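Local coordinates for protein apicoplast TIC22, putative (Plasmodium falciparum 3D7, PDB 4E6Z) that acts as an essential chaperone required for protein import into the apicoplast, at residues 77-82 and 131-136; 101-106 and 167-172; 194-199 and 239-244. One frame throughout, in Å; residues are numbered along the deposited sequence.

From the N terminus, strand 78-83 leads through strand 97-103 to strand 129-134, where contact 1 closes a loop of 48 residues with an antiparallel pairing. Before that loop closes, residues 101-106 have begun contact 2, which closes only when 167-172 arrives, so the two loops cross. Their centres are about 9 Å apart, and a probable hydrogen bond, Phe80 N to Phe103 O at 2.7 Å, joins the two strand pairs. Contact 3 follows in series, closing a loop of 39 residues in the separate four-stranded sheet. Met243 of contact 3 touches both of the others: its SE lies 4.2 Å from Met135 CE, and its CE packs on Leu168 CD2.

Contact 1 of 3, residues 77-82 and 131-136; sequences IPVFLI and HNITMK
The Phe80 ring meets Asn132 through its CD1-CE1 side, approaching Asn132 CB obliquely at 4.1 Å (CE1), with ring and amide planes 42° apart. This pair belongs to an antiparallel two-strand pairing of 78-82 with 131-134. The ring of Tyr266, in helix 261-272, meets the Phe80 ring nearly at right angles, and Leu267 and Pro106 also touch Phe80. Asn132 CG is placed between its backbone N and carbonyl carbon (chi1 61°), which carries the amide away from the partner strand, while CB stays against the ring.

Val79 with Ile133 and Leu81 with His131 are hydrogen-bonded pairs, each with two reciprocal N-H...O bonds. Of these four bonds, Val79 N meets Ile133 O from above the carbonyl plane, 48° out of it. On the face opposite Phe80, Leu81 CD1 rests on Ile133 CD1 at 3.6 Å, and Val79 CB on Ile133 CG1 at 3.7 Å.

Past the Pro78-Thr134 pair, at the Ile77 end, the second strand gives way to helix 135-150, for which Thr134 is the N-cap, its OG1 bonded to Lys137 N. Met135 N still reaches Ile77 O at 2.7 Å, and the side chains lie alongside each other, with Ile77 CG2 tight against Met135 CG at 3.4 Å.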
ATOM      1  N   ILE A  77       2.321  -5.082   5.673  1.00 42.35           N
ATOM      2  CA  ILE A  77       1.525  -4.368   4.685  1.00 42.50           C
ATOM      3  C   ILE A  77       1.061  -5.316   3.579  1.00 41.44           C
ATOM      4  O   ILE A  77       1.878  -5.829   2.814  1.00 33.30           O
ATOM      5  CB  ILE A  77       2.323  -3.220   4.051  1.00 43.57           C
ATOM      6  CG1 ILE A  77       2.906  -2.310   5.136  1.00 47.70           C
ATOM      7  CG2 ILE A  77       1.447  -2.434   3.086  1.00 39.38           C
ATOM      8  CD1 ILE A  77       3.961  -1.353   4.625  1.00 46.28           C
ATOM      9  N   PRO A  78      -0.259  -5.555   3.500  1.00 41.72           N
ATOM     10  CA  PRO A  78      -0.853  -6.417   2.474  1.00 42.40           C
ATOM     11  C   PRO A  78      -0.757  -5.789   1.090  1.00 43.92           C
ATOM     12  O   PRO A  78      -0.845  -4.568   0.963  1.00 36.65           O
ATOM     13  CB  PRO A  78      -2.328  -6.504   2.893  1.00 36.14           C
ATOM     14  CG  PRO A  78      -2.364  -6.048   4.320  1.00 39.72           C
ATOM     15  CD  PRO A  78      -1.276  -5.033   4.428  1.00 41.07           C
ATOM     16  N   VAL A  79      -0.565  -6.623   0.072  1.00 37.22           N
ATOM     17  CA  VAL A  79      -0.617  -6.193  -1.320  1.00 34.55           C
ATOM     18  C   VAL A  79      -1.488  -7.182  -2.094  1.00 43.83           C
ATOM     19  O   VAL A  79      -1.462  -8.388  -1.827  1.00 37.21           O
ATOM     20  CB  VAL A  79       0.782  -6.136  -1.953  1.00 39.20           C
ATOM     21  CG1 VAL A  79       0.687  -5.786  -3.445  1.00 35.58           C
ATOM     22  CG2 VAL A  79       1.653  -5.142  -1.212  1.00 42.42           C
ATOM     23  N   PHE A  80      -2.260  -6.676  -3.050  1.00 38.51           N
ATOM     24  CA  PHE A  80      -3.251  -7.503  -3.723  1.00 37.88           C
ATOM     25  C   PHE A  80      -3.036  -7.605  -5.225  1.00 35.92           C
ATOM     26  O   PHE A  80      -2.715  -6.623  -5.889  1.00 36.91           O
ATOM     27  CB  PHE A  80      -4.661  -7.000  -3.414  1.00 28.62           C
ATOM     28  CG  PHE A  80      -4.973  -6.965  -1.950  1.00 34.40           C
ATOM     29  CD1 PHE A  80      -5.564  -8.050  -1.325  1.00 34.67           C
ATOM     30  CD2 PHE A  80      -4.645  -5.853  -1.189  1.00 36.34           C
ATOM     31  CE1 PHE A  80      -5.838  -8.021   0.034  1.00 45.00           C
ATOM     32  CE2 PHE A  80      -4.913  -5.819   0.165  1.00 30.78           C
ATOM     33  CZ  PHE A  80      -5.514  -6.903   0.778  1.00 39.01           C
ATOM     34  N   LEU A  81      -3.209  -8.816  -5.745  1.00 43.58           N
ATOM     35  CA  LEU A  81      -3.106  -9.062  -7.175  1.00 40.09           C
ATOM     36  C   LEU A  81      -4.331  -9.812  -7.666  1.00 30.99           C
ATOM     37  O   LEU A  81      -5.044 -10.444  -6.888  1.00 38.00           O
ATOM     38  CB  LEU A  81      -1.849  -9.868  -7.501  1.00 42.28           C
ATOM     39  CG  LEU A  81      -0.469  -9.266  -7.237  1.00 51.76           C
ATOM     40  CD1 LEU A  81      -0.061  -9.513  -5.804  1.00 54.74           C
ATOM     41  CD2 LEU A  81       0.556  -9.876  -8.172  1.00 65.91           C
ATOM     42  N   ILE A  82      -4.582  -9.737  -8.964  1.00 35.79           N
ATOM     43  CA  ILE A  82      -5.638 -10.530  -9.569  1.00 35.22           C
ATOM     44  C   ILE A  82      -4.968 -11.724 -10.244  1.00 39.36           C
ATOM     45  O   ILE A  82      -3.991 -11.567 -10.974  1.00 36.59           O
ATOM     46  CB  ILE A  82      -6.479  -9.712 -10.572  1.00 39.54           C
ATOM     47  CG1 ILE A  82      -7.313  -8.657  -9.839  1.00 41.47           C
ATOM     48  CG2 ILE A  82      -7.408 -10.624 -11.359  1.00 38.61           C
ATOM     49  CD1 ILE A  82      -6.505  -7.586  -9.158  1.00 50.72           C
ATOM     50  N   HIS A 131      -5.667 -12.255  -4.923  1.00 39.75           N
ATOM     51  CA  HIS A 131      -4.649 -12.959  -4.160  1.00 38.39           C
ATOM     52  C   HIS A 131      -3.777 -11.971  -3.388  1.00 42.81           C
ATOM     53  O   HIS A 131      -3.439 -10.901  -3.890  1.00 40.93           O
ATOM     54  CB  HIS A 131      -3.796 -13.821  -5.086  1.00 38.13           C
ATOM     55  CG  HIS A 131      -2.741 -14.601  -4.375  1.00 41.97           C
ATOM     56  ND1 HIS A 131      -3.031 -15.516  -3.382  1.00 49.36           N
ATOM     57  CD2 HIS A 131      -1.393 -14.619  -4.515  1.00 49.30           C
ATOM     58  CE1 HIS A 131      -1.910 -16.046  -2.934  1.00 52.33           C
ATOM     59  NE2 HIS A 131      -0.899 -15.521  -3.607  1.00 52.34           N
ATOM     60  N   ASN A 132      -3.414 -12.333  -2.164  1.00 43.81           N
ATOM     61  CA  ASN A 132      -2.654 -11.422  -1.320  1.00 44.73           C
ATOM     62  C   ASN A 132      -1.192 -11.815  -1.143  1.00 40.51           C
ATOM     63  O   ASN A 132      -0.872 -12.979  -0.915  1.00 44.22           O
ATOM     64  CB  ASN A 132      -3.328 -11.265   0.047  1.00 50.26           C
ATOM     65  CG  ASN A 132      -3.411 -12.575   0.808  1.00 60.88           C
ATOM     66  OD1 ASN A 132      -4.103 -13.507   0.396  1.00 70.14           O
ATOM     67  ND2 ASN A 132      -2.696 -12.654   1.923  1.00 60.44           N
ATOM     68  N   ILE A 133      -0.312 -10.830  -1.277  1.00 42.57           N
ATOM     69  CA  ILE A 133       1.079 -10.958  -0.865  1.00 40.27           C
ATOM     70  C   ILE A 133       1.369  -9.824   0.124  1.00 44.97           C
ATOM     71  O   ILE A 133       0.440  -9.204   0.643  1.00 47.74           O
ATOM     72  CB  ILE A 133       2.038 -10.883  -2.069  1.00 39.98           C
ATOM     73  CG1 ILE A 133       1.944  -9.511  -2.739  1.00 42.37           C
ATOM     74  CG2 ILE A 133       1.716 -11.987  -3.075  1.00 43.20           C
ATOM     75  CD1 ILE A 133       2.980  -9.276  -3.812  1.00 39.01           C
ATOM     76  N   THR A 134       2.642  -9.552   0.389  1.00 48.05           N
ATOM     77  CA  THR A 134       3.000  -8.444   1.271  1.00 44.79           C
ATOM     78  C   THR A 134       3.886  -7.427   0.559  1.00 47.26           C
ATOM     79  O   THR A 134       4.431  -7.706  -0.513  1.00 44.72           O
ATOM     80  CB  THR A 134       3.733  -8.930   2.533  1.00 47.60           C
ATOM     81  OG1 THR A 134       5.064  -9.334   2.192  1.00 52.50           O
ATOM     82  CG2 THR A 134       2.989 -10.090   3.162  1.00 48.10           C
HETATM   83  N   MSE A 135       4.026  -6.250   1.164  1.00 43.57           N
HETATM   84  CA  MSE A 135       4.903  -5.211   0.637  1.00 45.74           C
HETATM   85  C   MSE A 135       6.344  -5.690   0.607  1.00 46.98           C
HETATM   86  O   MSE A 135       7.126  -5.266  -0.241  1.00 57.14           O
HETATM   87  CB  MSE A 135       4.804  -3.935   1.473  1.00 56.52           C
HETATM   88  CG  MSE A 135       4.003  -2.825   0.815  1.00 68.58           C
HETATM   89 SE   MSE A 135       4.651  -2.371  -0.975  1.00 58.27          SE
HETATM   90  CE  MSE A 135       6.542  -2.140  -0.568  1.00 74.77           C
ATOM     91  N   LYS A 136       6.692  -6.563   1.548  1.00 42.04           N
ATOM     92  CA  LYS A 136       8.008  -7.191   1.561  1.00 53.62           C
ATOM     93  C   LYS A 136       8.250  -7.934   0.252  1.00 57.90           C
ATOM     94  O   LYS A 136       9.208  -7.652  -0.470  1.00 57.36           O
ATOM     95  CB  LYS A 136       8.122  -8.162   2.737  1.00 61.43           C
ATOM     96  CG  LYS A 136       9.359  -9.050   2.700  1.00 59.50           C
ATOM     97  CD  LYS A 136       9.361 -10.025   3.868  1.00 72.65           C
ATOM     98  CE  LYS A 136      10.554 -10.968   3.811  1.00 83.68           C
ATOM     99  NZ  LYS A 136      10.555 -11.934   4.946  1.00 86.26           N
TER

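Contact 2 of 3, residues 101-106 and 167-172; sequences YMFLCP and KLISSK
This is a parallel beta pairing in the three-stranded mixed sheet, where the end of strand 97-103, the middle strand, runs beside strand 164-169 and both segments then lead into helices. The N-to-C directions of the two short strand segments differ by 29°, with Tyr101, Met102 and Phe103 level with Lys167, Leu168 and Ile169. Three backbone bonds hold the register: Met102 N to Lys167 O, Ile169 N to Met102 O at 2.6 Å, and Leu104 N to Ile169 O. Ile169 O is gripped twice, because a water donates to it at 2.6 Å while accepting from Cys105 N. That water bridges the strands as they leave the sheet and lies in the plane of the Phe103 ring, at its edge.

On one face the Tyr101 ring runs beside the Lys167 chain, whose CD is 3.6 Å from CE1 of the ring; Ile169 CD1 meets the edge of the same ring. Tyr101 OH is bonded to Glu94. The Phe103 ring lies alongside Ile169, with CD1 3.7 Å from Ile169 CB. On the other face Met102 crosses Leu168 at about a right angle, its terminal CE over Leu168 CB, and Leu104 CG packs on Leu168 CD1 at 4.0 Å. Helix 135-150 covers Met102 through Ala138, Leu141 and Met142.

Past the strands, Cys105 and Ser171 are both N-caps, their side chains turned onto the first turns of the helices that follow. Ser171 OG bonds weakly to Gln174 N, and Cys105 CB touches Ser171 CB at 3.7 Å.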
ATOM      1  N   TYR A 101       0.111  -5.915 -12.162  1.00 39.84           N
ATOM      2  CA  TYR A 101      -0.397  -4.887 -11.262  1.00 36.88           C
ATOM      3  C   TYR A 101      -0.510  -5.367  -9.821  1.00 38.50           C
ATOM      4  O   TYR A 101      -1.077  -6.422  -9.546  1.00 36.85           O
ATOM      5  CB  TYR A 101      -1.758  -4.393 -11.756  1.00 36.89           C
ATOM      6  CG  TYR A 101      -1.675  -3.658 -13.071  1.00 53.68           C
ATOM      7  CD1 TYR A 101      -1.365  -2.307 -13.111  1.00 57.05           C
ATOM      8  CD2 TYR A 101      -1.890  -4.317 -14.275  1.00 61.51           C
ATOM      9  CE1 TYR A 101      -1.278  -1.629 -14.312  1.00 67.17           C
ATOM     10  CE2 TYR A 101      -1.806  -3.647 -15.483  1.00 68.06           C
ATOM     11  CZ  TYR A 101      -1.498  -2.301 -15.494  1.00 72.55           C
ATOM     12  OH  TYR A 101      -1.414  -1.622 -16.687  1.00 82.24           O
HETATM   13  N   MSE A 102       0.037  -4.583  -8.904  1.00 37.20           N
HETATM   14  CA  MSE A 102      -0.061  -4.878  -7.484  1.00 41.60           C
HETATM   15  C   MSE A 102      -0.740  -3.714  -6.772  1.00 38.54           C
HETATM   16  O   MSE A 102      -0.300  -2.574  -6.884  1.00 39.83           O
HETATM   17  CB  MSE A 102       1.329  -5.100  -6.905  1.00 42.52           C
HETATM   18  CG  MSE A 102       2.130  -6.132  -7.657  1.00 37.49           C
HETATM   19 SE   MSE A 102       3.893  -6.416  -6.890  1.00 52.46          SE
HETATM   20  CE  MSE A 102       4.609  -4.603  -7.038  1.00 49.70           C
ATOM     21  N   PHE A 103      -1.823  -3.998  -6.059  1.00 40.33           N
ATOM     22  CA  PHE A 103      -2.624  -2.947  -5.437  1.00 29.70           C
ATOM     23  C   PHE A 103      -2.435  -2.910  -3.923  1.00 39.84           C
ATOM     24  O   PHE A 103      -2.433  -3.948  -3.260  1.00 35.90           O
ATOM     25  CB  PHE A 103      -4.106  -3.135  -5.770  1.00 29.87           C
ATOM     26  CG  PHE A 103      -4.407  -3.107  -7.244  1.00 36.19           C
ATOM     27  CD1 PHE A 103      -4.767  -1.923  -7.867  1.00 34.39           C
ATOM     28  CD2 PHE A 103      -4.326  -4.267  -8.008  1.00 32.22           C
ATOM     29  CE1 PHE A 103      -5.041  -1.890  -9.223  1.00 36.39           C
ATOM     30  CE2 PHE A 103      -4.603  -4.243  -9.367  1.00 41.76           C
ATOM     31  CZ  PHE A 103      -4.963  -3.051  -9.978  1.00 41.40           C
ATOM     32  N   LEU A 104      -2.273  -1.708  -3.380  1.00 40.14           N
ATOM     33  CA  LEU A 104      -2.191  -1.541  -1.933  1.00 34.87           C
ATOM     34  C   LEU A 104      -3.586  -1.563  -1.318  1.00 36.15           C
ATOM     35  O   LEU A 104      -3.744  -1.838  -0.128  1.00 41.23           O
ATOM     36  CB  LEU A 104      -1.453  -0.249  -1.576  1.00 26.31           C
ATOM     37  CG  LEU A 104       0.073  -0.367  -1.607  1.00 34.57           C
ATOM     38  CD1 LEU A 104       0.739   0.988  -1.807  1.00 37.29           C
ATOM     39  CD2 LEU A 104       0.582  -1.041  -0.338  1.00 34.64           C
ATOM     40  N   CYS A 105      -4.594  -1.282  -2.142  1.00 39.07           N
ATOM     41  CA  CYS A 105      -5.988  -1.306  -1.700  1.00 31.88           C
ATOM     42  C   CYS A 105      -6.751  -2.399  -2.431  1.00 42.67           C
ATOM     43  O   CYS A 105      -6.784  -2.417  -3.661  1.00 39.73           O
ATOM     44  CB  CYS A 105      -6.659   0.052  -1.929  1.00 30.86           C
ATOM     45  SG  CYS A 105      -8.431   0.095  -1.552  1.00 48.46           S
ATOM     46  N   PRO A 106      -7.368  -3.316  -1.668  1.00 48.16           N
ATOM     47  CA  PRO A 106      -8.026  -4.503  -2.227  1.00 43.59           C
ATOM     48  C   PRO A 106      -9.226  -4.134  -3.091  1.00 39.62           C
ATOM     49  O   PRO A 106      -9.601  -4.899  -3.976  1.00 44.97           O
ATOM     50  CB  PRO A 106      -8.491  -5.262  -0.979  1.00 35.57           C
ATOM     51  CG  PRO A 106      -8.641  -4.190   0.068  1.00 40.74           C
ATOM     52  CD  PRO A 106      -7.529  -3.230  -0.204  1.00 38.22           C
ATOM     53  N   LYS A 167       4.169  -3.401 -11.196  1.00 51.10           N
ATOM     54  CA  LYS A 167       3.735  -2.029 -10.939  1.00 45.08           C
ATOM     55  C   LYS A 167       2.878  -1.926  -9.680  1.00 44.89           C
ATOM     56  O   LYS A 167       1.801  -2.513  -9.599  1.00 46.69           O
ATOM     57  CB  LYS A 167       2.968  -1.490 -12.147  1.00 52.11           C
ATOM     58  CG  LYS A 167       2.404  -0.097 -11.968  1.00 58.12           C
ATOM     59  CD  LYS A 167       1.543   0.298 -13.161  1.00 73.17           C
ATOM     60  CE  LYS A 167       2.386   0.524 -14.404  1.00 86.23           C
ATOM     61  NZ  LYS A 167       3.289   1.700 -14.255  1.00 97.01           N
ATOM     62  N   LEU A 168       3.367  -1.170  -8.702  1.00 40.61           N
ATOM     63  CA  LEU A 168       2.645  -0.979  -7.449  1.00 43.69           C
ATOM     64  C   LEU A 168       1.650   0.172  -7.581  1.00 42.97           C
ATOM     65  O   LEU A 168       2.012   1.266  -8.011  1.00 49.93           O
ATOM     66  CB  LEU A 168       3.632  -0.711  -6.308  1.00 43.39           C
ATOM     67  CG  LEU A 168       3.089  -0.561  -4.882  1.00 46.12           C
ATOM     68  CD1 LEU A 168       2.462  -1.853  -4.387  1.00 38.84           C
ATOM     69  CD2 LEU A 168       4.198  -0.113  -3.941  1.00 49.64           C
ATOM     70  N   ILE A 169       0.399  -0.080  -7.211  1.00 39.12           N
ATOM     71  CA  ILE A 169      -0.648   0.935  -7.283  1.00 43.66           C
ATOM     72  C   ILE A 169      -1.140   1.365  -5.901  1.00 40.29           C
ATOM     73  O   ILE A 169      -1.811   0.595  -5.210  1.00 39.00           O
ATOM     74  CB  ILE A 169      -1.869   0.418  -8.070  1.00 44.74           C
ATOM     75  CG1 ILE A 169      -1.430  -0.239  -9.380  1.00 50.08           C
ATOM     76  CG2 ILE A 169      -2.857   1.551  -8.319  1.00 37.01           C
ATOM     77  CD1 ILE A 169      -0.677   0.691 -10.299  1.00 57.04           C
ATOM     78  N   SER A 170      -0.823   2.598  -5.506  1.00 40.28           N
ATOM     79  CA  SER A 170      -1.313   3.133  -4.239  1.00 43.16           C
ATOM     80  C   SER A 170      -2.834   3.196  -4.232  1.00 36.31           C
ATOM     81  O   SER A 170      -3.461   3.238  -5.283  1.00 34.33           O
ATOM     82  CB  SER A 170      -0.737   4.528  -3.965  1.00 47.33           C
ATOM     83  OG  SER A 170       0.633   4.466  -3.618  1.00 49.06           O
ATOM     84  N   SER A 171      -3.422   3.195  -3.040  1.00 47.63           N
ATOM     85  CA  SER A 171      -4.865   3.333  -2.899  1.00 43.28           C
ATOM     86  C   SER A 171      -5.360   4.554  -3.659  1.00 41.72           C
ATOM     87  O   SER A 171      -4.886   5.669  -3.438  1.00 44.16           O
ATOM     88  CB  SER A 171      -5.252   3.454  -1.425  1.00 41.20           C
ATOM     89  OG  SER A 171      -6.635   3.734  -1.283  1.00 38.53           O
ATOM     90  N   LYS A 172      -6.312   4.339  -4.557  1.00 38.65           N
ATOM     91  CA  LYS A 172      -6.859   5.427  -5.358  1.00 47.64           C
ATOM     92  C   LYS A 172      -7.424   6.524  -4.456  1.00 44.46           C
ATOM     93  O   LYS A 172      -7.243   7.710  -4.718  1.00 42.96           O
ATOM     94  CB  LYS A 172      -7.947   4.898  -6.292  1.00 50.41           C
ATOM     95  CG  LYS A 172      -8.523   5.932  -7.238  1.00 68.25           C
ATOM     96  CD  LYS A 172      -9.776   5.403  -7.919  1.00 79.63           C
ATOM     97  CE  LYS A 172     -10.258   6.347  -9.007  1.00 92.44           C
ATOM     98  NZ  LYS A 172      -9.305   6.410 -10.154  1.00 96.20           N
TER
HETATM   99  O   HOH W   1      -4.346   0.092  -4.660  1.00 29.82           O

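Contact 3 of 3, residues 194-199 and 239-244; sequences VFYAEN and KVLNMV
The Tyr196 ring lies against the side chains of Leu241 and Lys239, crossing both obliquely. CE2 is its closest carbon to either neighbour, 3.4 Å from Leu241 CD1 and 3.5 Å from Lys239 CB, while the hydroxyl end lies against Lys239 CD. With chi1 at 81°, CG sits between the backbone N and the carbonyl carbon, which swings the ring across to the neighbouring strand. Ile210 and Leu212 of strand 208-213 also touch Tyr196.

The Lys239 chain, extended beyond CG, runs on past the tyrosine to Glu198. There Lys239 NZ forms a salt bridge with Glu198 OE2 at 2.7 Å, coming in from above the carboxylate plane, 49° out of it; the glutamate reaches it through a bend at chi2.

These side chains sit on antiparallel strands of the four-stranded mixed sheet, in which 238-242 is an outermost strand flanking 193-203. Val194 with Leu241 and Tyr196 with Lys239 are hydrogen-bonded pairs, each doubly bonded; Lys239 N to Tyr196 O, at 2.9 Å, is nearly straight (173°). The non-hydrogen-bonded pair between them turns to the opposite face: the Phe195 ring lies alongside Val240, with CE1 3.8 Å from Val240 CG2, and helices 172-179 and 216-227 cover the Phe195 ring. Where strand 238-242 ends, Asn242 serves as the N-cap, its OD1 weakly accepting from Val244 N, and Val194 CG1 touches Met243 CB at 4.1 Å.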
ATOM      1  N   VAL A 194       1.958   8.131   2.297  1.00 41.54           N
ATOM      2  CA  VAL A 194       1.630   7.689   3.644  1.00 46.16           C
ATOM      3  C   VAL A 194       1.450   8.953   4.478  1.00 44.34           C
ATOM      4  O   VAL A 194       2.056   9.982   4.183  1.00 40.54           O
ATOM      5  CB  VAL A 194       2.712   6.767   4.251  1.00 43.21           C
ATOM      6  CG1 VAL A 194       2.619   5.368   3.642  1.00 44.61           C
ATOM      7  CG2 VAL A 194       4.094   7.350   4.033  1.00 40.39           C
ATOM      8  N   PHE A 195       0.603   8.879   5.498  1.00 42.87           N
ATOM      9  CA  PHE A 195       0.246  10.052   6.287  1.00 43.87           C
ATOM     10  C   PHE A 195       0.779   9.966   7.715  1.00 42.24           C
ATOM     11  O   PHE A 195       0.843   8.886   8.299  1.00 46.68           O
ATOM     12  CB  PHE A 195      -1.276  10.217   6.320  1.00 41.52           C
ATOM     13  CG  PHE A 195      -1.916  10.236   4.959  1.00 43.78           C
ATOM     14  CD1 PHE A 195      -2.148  11.436   4.303  1.00 48.07           C
ATOM     15  CD2 PHE A 195      -2.286   9.055   4.336  1.00 45.07           C
ATOM     16  CE1 PHE A 195      -2.732  11.454   3.049  1.00 49.74           C
ATOM     17  CE2 PHE A 195      -2.877   9.067   3.084  1.00 43.35           C
ATOM     18  CZ  PHE A 195      -3.102  10.268   2.440  1.00 42.04           C
ATOM     19  N   TYR A 196       1.157  11.110   8.279  1.00 52.29           N
ATOM     20  CA  TYR A 196       1.546  11.156   9.687  1.00 50.19           C
ATOM     21  C   TYR A 196       1.220  12.502  10.327  1.00 55.35           C
ATOM     22  O   TYR A 196       0.997  13.495   9.633  1.00 51.35           O
ATOM     23  CB  TYR A 196       3.031  10.818   9.863  1.00 45.33           C
ATOM     24  CG  TYR A 196       3.974  11.969   9.604  1.00 55.79           C
ATOM     25  CD1 TYR A 196       4.515  12.694  10.658  1.00 65.37           C
ATOM     26  CD2 TYR A 196       4.327  12.327   8.312  1.00 61.28           C
ATOM     27  CE1 TYR A 196       5.379  13.750  10.433  1.00 71.73           C
ATOM     28  CE2 TYR A 196       5.190  13.382   8.075  1.00 70.82           C
ATOM     29  CZ  TYR A 196       5.714  14.090   9.138  1.00 76.69           C
ATOM     30  OH  TYR A 196       6.575  15.140   8.902  1.00 83.24           O
ATOM     31  N   ALA A 197       1.189  12.521  11.657  1.00 63.85           N
ATOM     32  CA  ALA A 197       0.904  13.737  12.412  1.00 59.73           C
ATOM     33  C   ALA A 197       2.100  14.141  13.266  1.00 53.40           C
ATOM     34  O   ALA A 197       2.790  13.290  13.836  1.00 44.51           O
ATOM     35  CB  ALA A 197      -0.332  13.546  13.277  1.00 58.92           C
ATOM     36  N   GLU A 198       2.328  15.447  13.353  1.00 73.07           N
ATOM     37  CA  GLU A 198       3.484  16.013  14.049  1.00 80.67           C
ATOM     38  C   GLU A 198       3.678  15.514  15.479  1.00 79.78           C
ATOM     39  O   GLU A 198       4.763  15.058  15.849  1.00 80.84           O
ATOM     40  CB  GLU A 198       3.377  17.538  14.069  1.00 83.56           C
ATOM     41  CG  GLU A 198       3.399  18.181  12.697  1.00 93.08           C
ATOM     42  CD  GLU A 198       4.798  18.288  12.120  1.00101.98           C
ATOM     43  OE1 GLU A 198       5.482  17.248  12.001  1.00102.83           O
ATOM     44  OE2 GLU A 198       5.211  19.417  11.781  1.00104.99           O
ATOM     45  N   ASN A 199       2.629  15.615  16.284  1.00 71.96           N
ATOM     46  CA  ASN A 199       2.756  15.365  17.715  1.00 70.13           C
ATOM     47  C   ASN A 199       2.175  14.027  18.153  1.00 61.95           C
ATOM     48  O   ASN A 199       1.751  13.868  19.297  1.00 60.50           O
ATOM     49  CB  ASN A 199       2.107  16.507  18.498  1.00 74.19           C
ATOM     50  CG  ASN A 199       2.784  17.844  18.247  1.00 71.73           C
ATOM     51  OD1 ASN A 199       3.927  18.059  18.652  1.00 68.54           O
ATOM     52  ND2 ASN A 199       2.083  18.748  17.570  1.00 61.93           N
ATOM     53  N   LYS A 239       0.840  15.596   7.643  1.00 50.98           N
ATOM     54  CA  LYS A 239       1.795  15.705   6.548  1.00 51.44           C
ATOM     55  C   LYS A 239       1.856  14.425   5.717  1.00 51.03           C
ATOM     56  O   LYS A 239       1.562  13.336   6.207  1.00 45.19           O
ATOM     57  CB  LYS A 239       3.178  16.075   7.080  1.00 51.75           C
ATOM     58  CG  LYS A 239       3.209  17.426   7.773  1.00 59.52           C
ATOM     59  CD  LYS A 239       4.613  17.822   8.187  1.00 69.61           C
ATOM     60  CE  LYS A 239       4.623  19.233   8.761  1.00 81.31           C
ATOM     61  NZ  LYS A 239       5.979  19.663   9.207  1.00 92.24           N
ATOM     62  N   VAL A 240       2.239  14.571   4.453  1.00 55.55           N
ATOM     63  CA  VAL A 240       2.312  13.439   3.538  1.00 53.92           C
ATOM     64  C   VAL A 240       3.762  13.114   3.206  1.00 55.63           C
ATOM     65  O   VAL A 240       4.578  14.011   2.993  1.00 57.69           O
ATOM     66  CB  VAL A 240       1.533  13.718   2.234  1.00 50.32           C
ATOM     67  CG1 VAL A 240       1.715  12.578   1.235  1.00 44.11           C
ATOM     68  CG2 VAL A 240       0.063  13.926   2.536  1.00 56.03           C
ATOM     69  N   LEU A 241       4.080  11.827   3.170  1.00 63.34           N
ATOM     70  CA  LEU A 241       5.418  11.390   2.803  1.00 59.52           C
ATOM     71  C   LEU A 241       5.364  10.365   1.677  1.00 54.85           C
ATOM     72  O   LEU A 241       4.324   9.753   1.426  1.00 47.23           O
ATOM     73  CB  LEU A 241       6.148  10.809   4.016  1.00 56.49           C
ATOM     74  CG  LEU A 241       6.457  11.791   5.149  1.00 61.55           C
ATOM     75  CD1 LEU A 241       6.973  11.056   6.369  1.00 67.99           C
ATOM     76  CD2 LEU A 241       7.458  12.842   4.691  1.00 60.57           C
ATOM     77  N   ASN A 242       6.490  10.186   1.000  1.00 56.58           N
ATOM     78  CA  ASN A 242       6.594   9.197  -0.062  1.00 48.42           C
ATOM     79  C   ASN A 242       7.161   7.895   0.490  1.00 52.12           C
ATOM     80  O   ASN A 242       8.339   7.827   0.842  1.00 52.37           O
ATOM     81  CB  ASN A 242       7.474   9.728  -1.193  1.00 48.61           C
ATOM     82  CG  ASN A 242       7.693   8.705  -2.292  1.00 65.84           C
ATOM     83  OD1 ASN A 242       6.882   7.797  -2.487  1.00 67.94           O
ATOM     84  ND2 ASN A 242       8.794   8.851  -3.022  1.00 69.07           N
HETATM   85  N   MSE A 243       6.314   6.871   0.581  1.00 47.97           N
HETATM   86  CA  MSE A 243       6.706   5.596   1.185  1.00 57.08           C
HETATM   87  C   MSE A 243       8.050   5.103   0.665  1.00 66.67           C
HETATM   88  O   MSE A 243       8.846   4.542   1.417  1.00 64.45           O
HETATM   89  CB  MSE A 243       5.645   4.523   0.943  1.00 53.92           C
HETATM   90  CG  MSE A 243       6.014   3.178   1.543  1.00 58.85           C
HETATM   91 SE   MSE A 243       5.259   1.665   0.570  1.00 68.89          SE
HETATM   92  CE  MSE A 243       5.998   2.040  -1.196  1.00 73.98           C
ATOM     93  N   VAL A 244       8.295   5.310  -0.624  1.00 68.02           N
ATOM     94  CA  VAL A 244       9.547   4.888  -1.242  1.00 75.08           C
ATOM     95  C   VAL A 244      10.765   5.549  -0.599  1.00 82.32           C
ATOM     96  O   VAL A 244      11.741   4.874  -0.267  1.00 92.53           O
ATOM     97  CB  VAL A 244       9.550   5.163  -2.758  1.00 75.77           C
ATOM     98  CG1 VAL A 244      10.975   5.188  -3.295  1.00 79.99           C
ATOM     99  CG2 VAL A 244       8.707   4.120  -3.483  1.00 65.23           C
TER